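Local coordinates for secretion activator protein, hypothetical (Brucella abortus bv. 1 str. 9-941, PDB 7DNP), which probably cleaves the glycan strands of peptidoglycan as a family 108 muramidase serving the type IV secretion system, this chain being the N-terminal part of a longer protein, at residues A[82-87]-A[164-169]; A[133-138]-A[157-162]. One frame throughout, in Å; residues are numbered along the deposited sequence.

Interaction 1 of 2, residues A[82-87]-A[164-169]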
ATOM      1  N   VAL A  82     -11.786   0.237  -1.093  1.00 18.70           N
ATOM      2  CA  VAL A  82     -11.045   0.978  -0.077  1.00 20.72           C
ATOM      3  C   VAL A  82      -9.840   0.170   0.384  1.00 15.97           C
ATOM      4  O   VAL A  82      -8.749   0.717   0.588  1.00 15.49           O
ATOM      5  CB  VAL A  82     -11.962   1.338   1.107  1.00 17.12           C
ATOM      6  CG1 VAL A  82     -11.150   1.961   2.234  1.00 14.72           C
ATOM      7  CG2 VAL A  82     -13.076   2.282   0.660  1.00 17.76           C
ATOM      8  N   ASP A  83     -10.024  -1.143   0.558  1.00 16.44           N
ATOM      9  CA  ASP A  83      -8.921  -2.005   0.972  1.00 16.49           C
ATOM     10  C   ASP A  83      -7.752  -1.912  -0.002  1.00 15.62           C
ATOM     11  O   ASP A  83      -6.603  -1.728   0.411  1.00 17.65           O
ATOM     12  CB  ASP A  83      -9.404  -3.455   1.119  1.00 16.11           C
ATOM     13  CG  ASP A  83     -10.248  -3.935  -0.060  1.00 18.60           C
ATOM     14  OD1 ASP A  83     -10.314  -3.245  -1.098  1.00 18.28           O
ATOM     15  OD2 ASP A  83     -10.846  -5.030   0.054  1.00 19.93           O
ATOM     16  N   HIS A  84      -8.033  -1.994  -1.307  1.00 14.73           N
ATOM     17  CA  HIS A  84      -6.956  -1.989  -2.297  1.00 18.05           C
ATOM     18  C   HIS A  84      -6.246  -0.643  -2.343  1.00 18.53           C
ATOM     19  O   HIS A  84      -5.011  -0.590  -2.411  1.00 18.08           O
ATOM     20  CB  HIS A  84      -7.500  -2.349  -3.680  1.00 18.02           C
ATOM     21  CG  HIS A  84      -6.461  -2.319  -4.760  1.00 21.49           C
ATOM     22  ND1 HIS A  84      -5.449  -3.249  -4.843  1.00 21.67           N
ATOM     23  CD2 HIS A  84      -6.272  -1.463  -5.793  1.00 19.13           C
ATOM     24  CE1 HIS A  84      -4.683  -2.973  -5.885  1.00 20.99           C
ATOM     25  NE2 HIS A  84      -5.159  -1.893  -6.476  1.00 20.10           N
ATOM     26  N   ALA A  85      -7.008   0.453  -2.319  1.00 15.12           N
ATOM     27  CA  ALA A  85      -6.398   1.778  -2.327  1.00 16.16           C
ATOM     28  C   ALA A  85      -5.492   1.973  -1.118  1.00 15.95           C
ATOM     29  O   ALA A  85      -4.413   2.564  -1.229  1.00 17.63           O
ATOM     30  CB  ALA A  85      -7.482   2.856  -2.350  1.00 16.39           C
ATOM     31  N   THR A  86      -5.921   1.489   0.047  1.00 15.92           N
ATOM     32  CA  THR A  86      -5.124   1.641   1.257  1.00 15.03           C
ATOM     33  C   THR A  86      -3.908   0.723   1.233  1.00 15.85           C
ATOM     34  O   THR A  86      -2.818   1.115   1.671  1.00 16.17           O
ATOM     35  CB  THR A  86      -5.999   1.368   2.477  1.00 18.57           C
ATOM     36  OG1 THR A  86      -7.144   2.230   2.430  1.00 19.96           O
ATOM     37  CG2 THR A  86      -5.229   1.616   3.765  1.00 13.84           C
ATOM     38  N   LEU A  87      -4.070  -0.491   0.701  1.00 15.47           N
ATOM     39  CA  LEU A  87      -2.955  -1.433   0.619  1.00 17.44           C
ATOM     40  C   LEU A  87      -1.827  -0.891  -0.250  1.00 15.87           C
ATOM     41  O   LEU A  87      -0.651  -0.955   0.130  1.00 16.12           O
ATOM     42  CB  LEU A  87      -3.441  -2.778   0.079  1.00 18.13           C
ATOM     43  CG  LEU A  87      -2.361  -3.797  -0.297  1.00 16.52           C
ATOM     44  CD1 LEU A  87      -1.580  -4.249   0.926  1.00 13.76           C
ATOM     45  CD2 LEU A  87      -2.982  -4.989  -1.018  1.00 20.00           C
ATOM     46  N   SER A 164      -8.165   3.402 -10.379  1.00 21.07           N
ATOM     47  CA  SER A 164      -9.051   2.703 -11.307  1.00 20.56           C
ATOM     48  C   SER A 164      -9.380   1.301 -10.812  1.00 21.60           C
ATOM     49  O   SER A 164     -10.555   0.905 -10.765  1.00 20.13           O
ATOM     50  CB  SER A 164      -8.411   2.643 -12.694  1.00 21.28           C
ATOM     51  OG  SER A 164      -9.259   1.994 -13.627  1.00 28.55           O
ATOM     52  N   ARG A 165      -8.354   0.533 -10.427  1.00 17.09           N
ATOM     53  CA  ARG A 165      -8.606  -0.823  -9.954  1.00 20.31           C
ATOM     54  C   ARG A 165      -9.388  -0.821  -8.645  1.00 17.47           C
ATOM     55  O   ARG A 165     -10.238  -1.692  -8.427  1.00 18.08           O
ATOM     56  CB  ARG A 165      -7.294  -1.589  -9.792  1.00 22.34           C
ATOM     57  CG  ARG A 165      -7.491  -3.102  -9.652  1.00 21.67           C
ATOM     58  CD  ARG A 165      -6.179  -3.872  -9.707  1.00 26.83           C
ATOM     59  NE  ARG A 165      -5.485  -3.704 -10.982  1.00 35.35           N
ATOM     60  CZ  ARG A 165      -4.362  -3.006 -11.135  1.00 37.07           C
ATOM     61  NH1 ARG A 165      -3.799  -2.397 -10.092  1.00 41.63           N
ATOM     62  NH2 ARG A 165      -3.802  -2.915 -12.333  1.00 39.35           N
ATOM     63  N   ALA A 166      -9.126   0.149  -7.763  1.00 17.73           N
ATOM     64  CA  ALA A 166      -9.849   0.192  -6.494  1.00 14.93           C
ATOM     65  C   ALA A 166     -11.335   0.453  -6.716  1.00 18.92           C
ATOM     66  O   ALA A 166     -12.189  -0.246  -6.157  1.00 17.38           O
ATOM     67  CB  ALA A 166      -9.249   1.251  -5.573  1.00 17.17           C
ATOM     68  N   LEU A 167     -11.662   1.462  -7.527  1.00 16.49           N
ATOM     69  CA  LEU A 167     -13.062   1.730  -7.839  1.00 19.04           C
ATOM     70  C   LEU A 167     -13.726   0.526  -8.495  1.00 20.25           C
ATOM     71  O   LEU A 167     -14.907   0.253  -8.242  1.00 21.88           O
ATOM     72  CB  LEU A 167     -13.167   2.959  -8.739  1.00 18.30           C
ATOM     73  CG  LEU A 167     -12.665   4.257  -8.101  1.00 19.41           C
ATOM     74  CD1 LEU A 167     -12.417   5.323  -9.149  1.00 21.45           C
ATOM     75  CD2 LEU A 167     -13.646   4.751  -7.062  1.00 19.49           C
ATOM     76  N   ALA A 168     -12.986  -0.202  -9.336  1.00 16.97           N
ATOM     77  CA  ALA A 168     -13.511  -1.431  -9.919  1.00 21.26           C
ATOM     78  C   ALA A 168     -13.814  -2.463  -8.839  1.00 24.27           C
ATOM     79  O   ALA A 168     -14.924  -3.002  -8.779  1.00 22.45           O
ATOM     80  CB  ALA A 168     -12.522  -1.988 -10.943  1.00 18.46           C
ATOM     81  N   PHE A 169     -12.834  -2.743  -7.964  1.00 21.71           N
ATOM     82  CA  PHE A 169     -13.058  -3.674  -6.860  1.00 22.05           C
ATOM     83  C   PHE A 169     -14.265  -3.271  -6.023  1.00 22.88           C
ATOM     84  O   PHE A 169     -15.008  -4.135  -5.542  1.00 20.68           O
ATOM     85  CB  PHE A 169     -11.815  -3.748  -5.965  1.00 21.67           C
ATOM     86  CG  PHE A 169     -10.699  -4.582  -6.527  1.00 21.05           C
ATOM     87  CD1 PHE A 169     -10.960  -5.646  -7.376  1.00 26.88           C
ATOM     88  CD2 PHE A 169      -9.378  -4.298  -6.202  1.00 21.34           C
ATOM     89  CE1 PHE A 169      -9.918  -6.415  -7.890  1.00 27.89           C
ATOM     90  CE2 PHE A 169      -8.338  -5.056  -6.710  1.00 18.02           C
ATOM     91  CZ  PHE A 169      -8.607  -6.116  -7.555  1.00 25.71           C
TER
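H84 and A85 pack on A166 and its neighbours in a nearly antiparallel pair that joins helix 82-93, of the lysozyme-clan glycosyl hydrolase 108 region, to helix 148-170. The short segments run at 155°, with axes 8.1 Å apart, an approach consistent with alanine on both sides, at A85 and A166. Just ahead of the pair, D83 OD2 is hydrogen-bonded to T5 OG1, at the start of helix 5-17, and to A2 N near the chain's start. H84 carries most of the contact. With its CG anti to the backbone N (chi1 178°), the imidazole swings out across the partner helix. F169 comes over one face of that ring in a T-shaped stack: the phenyl edge points at the imidazole, centroids are 5.2 Å apart, and H84 CB meets F169 CD2 at 3.7 Å. At the far end of the imidazole, NE2 lies against the aliphatic part of R165 and near the edge of its guanidinium, 3.9 Å from R165 NH1, with the two planes almost perpendicular; NE2 is buried without a hydrogen-bonding partner in the model. A9 of helix 5-17 also touches H84. One residue on, A85 CB and A166 CB touch at 4.0 Å.

Interaction 2 of 2, residues A[133-138]-A[157-162]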
ATOM      1  N   GLU A 133     -11.002  10.307  -2.534  1.00 14.66           N
ATOM      2  CA  GLU A 133     -10.404  11.293  -1.640  1.00 17.88           C
ATOM      3  C   GLU A 133      -9.068  10.817  -1.085  1.00 20.07           C
ATOM      4  O   GLU A 133      -8.165  11.633  -0.872  1.00 15.57           O
ATOM      5  CB  GLU A 133     -11.369  11.628  -0.506  1.00 18.80           C
ATOM      6  CG  GLU A 133     -12.468  12.580  -0.942  1.00 24.52           C
ATOM      7  CD  GLU A 133     -13.474  12.854   0.146  1.00 29.64           C
ATOM      8  OE1 GLU A 133     -13.092  12.813   1.333  1.00 33.35           O
ATOM      9  OE2 GLU A 133     -14.646  13.120  -0.192  1.00 37.59           O
ATOM     10  N   LEU A 134      -8.919   9.507  -0.852  1.00 18.71           N
ATOM     11  CA  LEU A 134      -7.640   8.987  -0.377  1.00 17.64           C
ATOM     12  C   LEU A 134      -6.571   9.078  -1.461  1.00 15.11           C
ATOM     13  O   LEU A 134      -5.425   9.448  -1.180  1.00 18.66           O
ATOM     14  CB  LEU A 134      -7.797   7.543   0.100  1.00 15.85           C
ATOM     15  CG  LEU A 134      -6.520   6.838   0.576  1.00 14.35           C
ATOM     16  CD1 LEU A 134      -5.946   7.505   1.826  1.00 16.29           C
ATOM     17  CD2 LEU A 134      -6.781   5.359   0.825  1.00 13.93           C
ATOM     18  N   CYS A 135      -6.924   8.750  -2.706  1.00 15.76           N
ATOM     19  CA  CYS A 135      -5.945   8.850  -3.783  1.00 17.89           C
ATOM     20  C   CYS A 135      -5.557  10.305  -4.050  1.00 18.24           C
ATOM     21  O   CYS A 135      -4.393  10.593  -4.356  1.00 15.70           O
ATOM     22  CB  CYS A 135      -6.486   8.172  -5.041  1.00 19.34           C
ATOM     23  SG  CYS A 135      -6.607   6.354  -4.882  1.00 25.12           S
ATOM     24  N   ASP A 136      -6.510  11.237  -3.923  1.00 15.18           N
ATOM     25  CA  ASP A 136      -6.181  12.657  -4.039  1.00 19.40           C
ATOM     26  C   ASP A 136      -5.257  13.090  -2.910  1.00 17.74           C
ATOM     27  O   ASP A 136      -4.256  13.781  -3.135  1.00 16.68           O
ATOM     28  CB  ASP A 136      -7.453  13.514  -4.017  1.00 16.80           C
ATOM     29  CG  ASP A 136      -8.271  13.412  -5.291  1.00 20.99           C
ATOM     30  OD1 ASP A 136      -7.792  12.857  -6.306  1.00 20.36           O
ATOM     31  OD2 ASP A 136      -9.420  13.896  -5.263  1.00 20.50           O
ATOM     32  N   ALA A 137      -5.604  12.721  -1.674  1.00 16.36           N
ATOM     33  CA  ALA A 137      -4.771  13.068  -0.526  1.00 17.74           C
ATOM     34  C   ALA A 137      -3.382  12.453  -0.635  1.00 17.44           C
ATOM     35  O   ALA A 137      -2.403  13.034  -0.152  1.00 16.36           O
ATOM     36  CB  ALA A 137      -5.454  12.616   0.766  1.00 17.20           C
ATOM     37  N   ARG A 138      -3.276  11.282  -1.265  1.00 16.65           N
ATOM     38  CA  ARG A 138      -1.970  10.667  -1.478  1.00 17.15           C
ATOM     39  C   ARG A 138      -1.134  11.491  -2.448  1.00 18.97           C
ATOM     40  O   ARG A 138       0.055  11.738  -2.208  1.00 17.29           O
ATOM     41  CB  ARG A 138      -2.157   9.239  -1.992  1.00 15.65           C
ATOM     42  CG  ARG A 138      -0.872   8.490  -2.300  1.00 15.27           C
ATOM     43  CD  ARG A 138      -1.205   7.086  -2.786  1.00 14.17           C
ATOM     44  NE  ARG A 138      -0.015   6.298  -3.081  1.00 15.05           N
ATOM     45  CZ  ARG A 138      -0.047   5.073  -3.589  1.00 13.54           C
ATOM     46  NH1 ARG A 138      -1.215   4.502  -3.858  1.00 16.33           N
ATOM     47  NH2 ARG A 138       1.082   4.427  -3.840  1.00 14.16           N
ATOM     48  N   SER A 157       1.255   8.224 -12.261  1.00 18.33           N
ATOM     49  CA  SER A 157       0.699   7.146 -13.069  1.00 17.80           C
ATOM     50  C   SER A 157       0.323   5.949 -12.201  1.00 20.08           C
ATOM     51  O   SER A 157      -0.704   5.301 -12.436  1.00 17.77           O
ATOM     52  CB  SER A 157       1.703   6.757 -14.157  1.00 20.43           C
ATOM     53  OG  SER A 157       1.271   5.628 -14.887  1.00 26.48           O
ATOM     54  N   ARG A 158       1.132   5.656 -11.180  1.00 18.67           N
ATOM     55  CA  ARG A 158       0.823   4.557 -10.272  1.00 21.16           C
ATOM     56  C   ARG A 158      -0.487   4.802  -9.532  1.00 19.50           C
ATOM     57  O   ARG A 158      -1.333   3.907  -9.434  1.00 19.63           O
ATOM     58  CB  ARG A 158       1.973   4.358  -9.281  1.00 20.34           C
ATOM     59  CG  ARG A 158       1.636   3.431  -8.124  1.00 24.47           C
ATOM     60  CD  ARG A 158       2.844   3.197  -7.228  1.00 23.38           C
ATOM     61  NE  ARG A 158       2.581   2.159  -6.234  1.00 24.86           N
ATOM     62  CZ  ARG A 158       3.527   1.432  -5.646  1.00 29.71           C
ATOM     63  NH1 ARG A 158       4.804   1.624  -5.954  1.00 23.53           N
ATOM     64  NH2 ARG A 158       3.197   0.505  -4.753  1.00 25.31           N
ATOM     65  N   VAL A 159      -0.676   6.016  -9.002  1.00 16.99           N
ATOM     66  CA  VAL A 159      -1.897   6.314  -8.257  1.00 15.81           C
ATOM     67  C   VAL A 159      -3.113   6.211  -9.165  1.00 20.56           C
ATOM     68  O   VAL A 159      -4.165   5.696  -8.763  1.00 19.62           O
ATOM     69  CB  VAL A 159      -1.804   7.700  -7.590  1.00 18.40           C
ATOM     70  CG1 VAL A 159      -3.105   8.026  -6.862  1.00 21.40           C
ATOM     71  CG2 VAL A 159      -0.632   7.750  -6.622  1.00 19.88           C
ATOM     72  N   SER A 160      -2.984   6.682 -10.409  1.00 17.92           N
ATOM     73  CA  SER A 160      -4.095   6.603 -11.349  1.00 21.14           C
ATOM     74  C   SER A 160      -4.522   5.159 -11.586  1.00 18.73           C
ATOM     75  O   SER A 160      -5.721   4.855 -11.615  1.00 21.11           O
ATOM     76  CB  SER A 160      -3.711   7.275 -12.668  1.00 20.03           C
ATOM     77  OG  SER A 160      -4.792   7.245 -13.584  1.00 24.74           O
ATOM     78  N   ARG A 161      -3.557   4.251 -11.745  1.00 17.64           N
ATOM     79  CA  ARG A 161      -3.892   2.850 -11.973  1.00 25.54           C
ATOM     80  C   ARG A 161      -4.501   2.216 -10.730  1.00 22.47           C
ATOM     81  O   ARG A 161      -5.412   1.384 -10.831  1.00 19.11           O
ATOM     82  CB  ARG A 161      -2.651   2.074 -12.411  1.00 22.89           C
ATOM     83  CG  ARG A 161      -2.965   0.703 -12.974  1.00 29.42           C
ATOM     84  CD  ARG A 161      -1.896  -0.317 -12.593  1.00 39.28           C
ATOM     85  NE  ARG A 161      -0.545   0.229 -12.685  1.00 41.89           N
ATOM     86  CZ  ARG A 161       0.276   0.368 -11.648  1.00 41.55           C
ATOM     87  NH1 ARG A 161      -0.120   0.004 -10.433  1.00 38.22           N
ATOM     88  NH2 ARG A 161       1.492   0.873 -11.822  1.00 43.29           N
ATOM     89  N   VAL A 162      -4.001   2.591  -9.551  1.00 20.21           N
ATOM     90  CA  VAL A 162      -4.561   2.096  -8.297  1.00 19.93           C
ATOM     91  C   VAL A 162      -5.991   2.590  -8.112  1.00 20.16           C
ATOM     92  O   VAL A 162      -6.879   1.826  -7.713  1.00 19.40           O
ATOM     93  CB  VAL A 162      -3.655   2.517  -7.123  1.00 21.83           C
ATOM     94  CG1 VAL A 162      -4.346   2.273  -5.776  1.00 18.34           C
ATOM     95  CG2 VAL A 162      -2.324   1.791  -7.201  1.00 21.55           C
TER
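Apolar contact between helix 127-142 and helix 148-170 centres on V159, whose two methyls divide the work. CG1 rests on C135, 3.8 Å from C135 CB and equally near the C135 carbonyl oxygen. CG2 turns instead to R138, lying over one face of its guanidinium, toward the rim, with V159 CG2 to R138 NE at 3.9 Å. That division follows from the valine torsion: CG1 is anti to the backbone N (chi1 178°), which puts CG2 beside that nitrogen. V162 CG1 approaches the edge of the same guanidinium, a looser contact at 4.3 Å from R138 NH1. The R138 chain is fully extended, carrying its charged end across the gap between the helices.

These two helices form an antiparallel helical hairpin in the region of the predicted peptidoglycan domain, their short segments at 174° with axes 10.3 Å apart.

The charged groups meet beside V159. R138 NH2 comes within 3.6 Å of R158 NE, the two side chains crossing at about a right angle and their guanidinium planes 66° apart. D88 of helix 82-93 accounts for this close pair: its OD2 forms salt bridges with R138 NH1 and with R158 NE, so one carboxylate joins the two arginines and would offset their positive charge. Beyond that bridge, the R158 side chain comes to about 4 Å from the bound muropeptide at its nearest approach.

In the fold
Both interactions draw on helix 148-170: interaction 2 uses residues 157-162 and interaction 1 the next stretch, 164-169. Their centres lie 10 Å apart and they touch, A85 CA meeting V162 CG1 at 4.0 Å and T86 packing on L134. Along the chain, 133-138/157-162 is nested within the loop closed by 82-87/164-169. The long helix thus joins helix 82-93, from the glycosyl hydrolase 108 range, to helix 127-142 of the predicted peptidoglycan domain, and the two sequence families share one helical core. Interaction 2 reaches the bound ligand through R158, whereas the H84 side chain of interaction 1 stays about 13 Å from it.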